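Local atomic coordinates of diaminopimelate decarboxylase (Psychromonas ingrahamii, PDB entry 4XG1), a protein that probably catalyses the pyridoxal 5'-phosphate-dependent decarboxylation of meso-diaminopimelate to L-lysine, the last step of the diaminopimelate pathway of lysine biosynthesis. Residues 310-313 / 314-318; 374-377 / 378-381. All blocks are in the same frame, centred on the assembly; numbering follows the deposited sequence.

Contact 1 of 2, residues 310-313 / 314-318; sequences DLIR and PALYS. With LLP ((2S)-2-amino-6-[[3-hydroxy-2-methyl-5-(phosphonooxymethyl)pyridin-4-yl]methylideneamino]hexanoic acid), chain T.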
# COMPACT_ATOMS: atom_id res chain seq x y z
N ASP B 310 6.77 -4.19 0.84
CA ASP B 310 7.98 -3.39 0.65
C ASP B 310 7.91 -2.64 -0.69
O ASP B 310 8.29 -1.47 -0.77
CB ASP B 310 9.15 -4.30 0.67
CG ASP B 310 9.28 -5.06 1.95
OD1 ASP B 310 9.54 -4.42 3.00
OD2 ASP B 310 9.25 -6.30 1.90
N LEU B 311 7.39 -3.34 -1.71
CA LEU B 311 7.30 -2.79 -3.06
C LEU B 311 6.06 -3.29 -3.72
O LEU B 311 5.95 -4.48 -4.09
CB LEU B 311 8.50 -3.22 -3.90
CG LEU B 311 8.51 -2.79 -5.37
CD1 LEU B 311 8.74 -1.30 -5.50
CD2 LEU B 311 9.60 -3.50 -6.12
N ILE B 312 5.11 -2.39 -3.92
CA ILE B 312 3.79 -2.82 -4.41
C ILE B 312 3.60 -2.71 -5.92
O ILE B 312 2.60 -3.16 -6.47
CB ILE B 312 2.68 -2.09 -3.66
CG1 ILE B 312 1.37 -2.90 -3.73
CG2 ILE B 312 2.46 -0.71 -4.24
CD1 ILE B 312 0.31 -2.48 -2.76
N ARG B 313 4.56 -2.10 -6.60
CA ARG B 313 4.34 -1.69 -8.00
C ARG B 313 4.03 -2.90 -8.89
O ARG B 313 3.10 -2.85 -9.69
CB ARG B 313 5.50 -0.87 -8.56
CG ARG B 313 5.94 0.27 -7.65
CD ARG B 313 6.69 1.40 -8.38
NE ARG B 313 5.89 1.89 -9.51
CZ ARG B 313 6.08 1.60 -10.80
NH1 ARG B 313 7.06 0.79 -11.18
NH2 ARG B 313 5.27 2.13 -11.71
N PRO B 314 4.78 -3.99 -8.74
CA PRO B 314 4.45 -5.14 -9.55
C PRO B 314 3.06 -5.69 -9.29
O PRO B 314 2.31 -5.95 -10.24
CB PRO B 314 5.53 -6.17 -9.15
CG PRO B 314 6.69 -5.33 -8.69
CD PRO B 314 6.01 -4.20 -7.96
N ALA B 315 2.69 -5.85 -8.05
CA ALA B 315 1.32 -6.33 -7.73
C ALA B 315 0.23 -5.37 -8.12
O ALA B 315 -0.81 -5.75 -8.61
CB ALA B 315 1.21 -6.60 -6.25
N LEU B 316 0.45 -4.09 -7.95
CA LEU B 316 -0.63 -3.14 -8.15
C LEU B 316 -0.78 -2.73 -9.61
O LEU B 316 -1.89 -2.45 -10.06
CB LEU B 316 -0.44 -1.91 -7.28
CG LEU B 316 -1.51 -0.84 -7.45
CD1 LEU B 316 -2.91 -1.39 -7.15
CD2 LEU B 316 -1.20 0.33 -6.52
N TYR B 317 0.34 -2.67 -10.34
CA TYR B 317 0.30 -2.18 -11.70
C TYR B 317 0.81 -3.19 -12.73
O TYR B 317 0.90 -2.85 -13.89
CB TYR B 317 1.18 -0.95 -11.81
CG TYR B 317 0.94 0.12 -10.77
CD1 TYR B 317 -0.18 0.92 -10.82
CD2 TYR B 317 1.88 0.40 -9.82
CE1 TYR B 317 -0.35 1.93 -9.90
CE2 TYR B 317 1.70 1.41 -8.90
CZ TYR B 317 0.61 2.17 -8.95
OH TYR B 317 0.43 3.13 -8.00
N SER B 318 1.20 -4.39 -12.31
CA SER B 318 2.03 -5.28 -13.17
C SER B 318 3.25 -4.56 -13.69
O SER B 318 3.63 -4.74 -14.83
CB SER B 318 1.24 -5.82 -14.37
OG SER B 318 0.01 -6.43 -13.95
N1 LLP T . 2.30 16.40 -9.83
C2 LLP T . 1.09 15.89 -9.58
C2' LLP T . -0.07 16.84 -9.38
C3 LLP T . 0.95 14.43 -9.48
O3 LLP T . -0.26 13.87 -9.25
C4 LLP T . 2.13 13.58 -9.69
C4' LLP T . 2.09 12.08 -9.65
C5 LLP T . 3.42 14.25 -9.97
C6 LLP T . 3.42 15.64 -10.01
C5' LLP T . 4.70 13.50 -10.18
OP4 LLP T . 4.65 12.65 -11.25
P LLP T . 5.91 11.78 -11.75
OP1 LLP T . 6.45 11.15 -10.47
OP2 LLP T . 5.40 10.84 -12.87
OP3 LLP T . 6.85 12.72 -12.52
N LLP T . 2.10 5.18 -7.75
CA LLP T . 2.32 5.33 -9.25
CB LLP T . 2.76 6.75 -9.60
CG LLP T . 1.66 7.70 -10.05
CD LLP T . 1.72 9.03 -9.34
CE LLP T . 0.74 10.03 -9.98
NZ LLP T . 0.79 11.44 -9.55
C LLP T . 3.44 4.42 -9.67
O LLP T . 4.09 3.78 -8.85
OXT LLP T . 3.77 4.28 -10.83
O HOH W 1 4.47 -6.02 -5.71
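Leu311 and Pro314 meet at about a right angle at the start of helix 313-317, with Leu311 CG 3.9 Å from Pro314 CD. A little further along, Ile312 CG1 lies 4.1 Å from Leu316 CB, one helical turn on, and packing continues to Ile312 and Ala315 of the second subunit. The Leu316 side chain also lies over one face of the Tyr317 ring, its CG 3.8 Å above the centre. Around this apolar core the backbone closes its first turn through Leu316 N to Ile312 O (2.8 Å) and Tyr317 N to Arg313 O (2.8 Å), while a water bridges Leu311 O and Ala315 N.

The polar edge faces the bound lysine-pyridoxal phosphate adduct. Arg313 bends at its third torsion (chi3 53°), which turns the guanidinium edge-on to the adduct's carboxylate, whose carbon lies in the guanidinium plane. Arg313 NE donates almost straight to LLP O (2.7 Å, 169°) and NH2 to LLP OXT (2.8 Å), a two-pronged grip that fixes the carboxylate's rotation. Tyr317 presents to LLP OXT the ring face opposite Leu316, and its OH accepts from LLP N at 2.7 Å; Glu349 of the second subunit also hydrogen-bonds to this hydroxyl. The guanidinium of Arg277, probably substrate-binding, lies beside that of Arg313, and both charges would suit a carboxylate here. One helical turn thus reads both the carboxylate and the amino group of the lysine end remote from the Schiff base, consistent with recognition of the substrate centre that is not decarboxylated.

Contact 2 of 2, residues 374-377 / 378-381; sequences GAYG and STMS. With LLP ((2S)-2-amino-6-[[3-hydroxy-2-methyl-5-(phosphonooxymethyl)pyridin-4-yl]methylideneamino]hexanoic acid), chain T.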
# COMPACT_ATOMS: atom_id res chain seq x y z
N GLY B 374 13.34 3.65 -6.60
CA GLY B 374 13.51 4.88 -5.83
C GLY B 374 12.26 5.76 -5.80
O GLY B 374 12.19 6.69 -4.99
N ALA B 375 11.32 5.50 -6.71
CA ALA B 375 10.09 6.26 -6.78
C ALA B 375 8.90 5.33 -6.62
O ALA B 375 8.82 4.28 -7.24
CB ALA B 375 10.00 6.93 -8.12
N TYR B 376 7.98 5.71 -5.74
CA TYR B 376 6.79 4.93 -5.49
C TYR B 376 7.15 3.54 -4.98
O TYR B 376 6.45 2.55 -5.26
CB TYR B 376 5.91 4.91 -6.73
CG TYR B 376 5.68 6.32 -7.22
CD1 TYR B 376 4.85 7.18 -6.51
CD2 TYR B 376 6.32 6.81 -8.33
CE1 TYR B 376 4.63 8.48 -6.93
CE2 TYR B 376 6.12 8.14 -8.75
CZ TYR B 376 5.30 8.95 -8.04
OH TYR B 376 5.09 10.23 -8.42
N GLY B 377 8.21 3.50 -4.18
CA GLY B 377 8.70 2.27 -3.56
C GLY B 377 8.34 2.28 -2.10
O GLY B 377 7.26 1.78 -1.68
N SER B 378 9.21 2.89 -1.30
CA SER B 378 8.93 2.97 0.11
C SER B 378 7.71 3.80 0.40
O SER B 378 7.06 3.54 1.40
CB SER B 378 10.09 3.59 0.86
OG SER B 378 10.31 4.85 0.32
N THR B 379 7.39 4.77 -0.43
CA THR B 379 6.21 5.60 -0.16
C THR B 379 4.91 4.83 -0.20
O THR B 379 3.94 5.26 0.40
CB THR B 379 6.08 6.83 -1.09
OG1 THR B 379 6.08 6.46 -2.46
CG2 THR B 379 7.15 7.77 -0.81
N MET B 380 4.89 3.72 -0.92
CA MET B 380 3.69 2.93 -0.98
C MET B 380 3.80 1.71 -0.07
O MET B 380 2.92 0.84 -0.15
CB MET B 380 3.37 2.49 -2.40
CG MET B 380 3.35 3.64 -3.37
SD MET B 380 2.65 3.19 -4.96
CE MET B 380 0.92 3.02 -4.59
N SER B 381 4.82 1.62 0.77
CA SER B 381 5.01 0.44 1.58
C SER B 381 4.11 0.41 2.77
O SER B 381 3.62 1.44 3.24
CB SER B 381 6.42 0.33 2.08
OG SER B 381 6.68 1.40 2.98
N1 LLP T . 2.30 16.40 -9.83
C2 LLP T . 1.09 15.89 -9.58
C2' LLP T . -0.07 16.84 -9.38
C3 LLP T . 0.95 14.43 -9.48
O3 LLP T . -0.26 13.87 -9.25
C4 LLP T . 2.13 13.58 -9.69
C4' LLP T . 2.09 12.08 -9.65
C5 LLP T . 3.42 14.25 -9.97
C6 LLP T . 3.42 15.64 -10.01
C5' LLP T . 4.70 13.50 -10.18
OP4 LLP T . 4.65 12.65 -11.25
P LLP T . 5.91 11.78 -11.75
OP1 LLP T . 6.45 11.15 -10.47
OP2 LLP T . 5.40 10.84 -12.87
OP3 LLP T . 6.85 12.72 -12.52
N LLP T . 2.10 5.18 -7.75
CA LLP T . 2.32 5.33 -9.25
CB LLP T . 2.76 6.75 -9.60
CG LLP T . 1.66 7.70 -10.05
CD LLP T . 1.72 9.03 -9.34
CE LLP T . 0.74 10.03 -9.98
NZ LLP T . 0.79 11.44 -9.55
C LLP T . 3.44 4.42 -9.67
O LLP T . 4.09 3.78 -8.85
OXT LLP T . 3.77 4.28 -10.83
O HOH W 2 9.50 5.74 -2.81
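Gly377 and Met380 close the first of two successive 3-10 turns: Met380 N donates to Gly377 O at 3.2 Å, approaching from well above the carbonyl plane. A water accepts from Gly377 N at 2.9 Å and more weakly from Thr379 N. The second turn follows at Ser378 O, which takes two bonds from Ser381, one from its backbone N and one from its OG (2.7 Å).

Tyr376 precedes the turns in a left-handed backbone conformation, and the side chain of Met380 folds back alongside it. Met380 SD comes 4.1 Å from Tyr376 CB, and CG packs against Tyr376 O. The sulfur, Met380 SD, lies 3.5 Å from LLP N, and the bend at the third torsion (chi3 72°) swings the terminal CE to the side of Tyr317. Thr379 OG1 sits 3.5 Å from Tyr376 CA, although its hydrogen bond goes to Lys61 O.

The Tyr376 ring runs along the aliphatic chain of the adduct. LLP CB lies 3.5 Å above its centre, and at the far edge, in the ring plane, Tyr376 OH donates to the phosphate oxygen LLP OP1 at 2.6 Å. One tyrosine therefore touches both the lysine part and the phosphate of the adduct, a placement consistent with its predicted role in binding cofactor and substrate. The whole stretch is a buried loop between strands 367-371 and 391-396, with Tyr376 and Met380 packed on helix 313-317, Tyr376 also on Arg277 of helix 277-280, and Tyr384 of the second subunit packing against Tyr376, Thr379 and Met380.

How the contacts relate
Following the chain, contact 1 comes after strand 300-304 and closes the first turn of helix 313-317. Contact 2 comes later, after strand 367-371, and winds into a short 3-10 segment on the way to strand 391-396. The two are in series and neither nest nor cross, yet in space they abut: Arg313 CD lies 3.3 Å from Tyr376 O, Tyr317 OH 3.4 Å from Met380 CE, and Ile312 CG2 3.8 Å from Met380 CB. Together they bring a short helix and a loop that follow strands of the mixed sheet to the adduct, near Lys61 and Arg277, which follow strands of the TIM barrel, and both touch the second subunit.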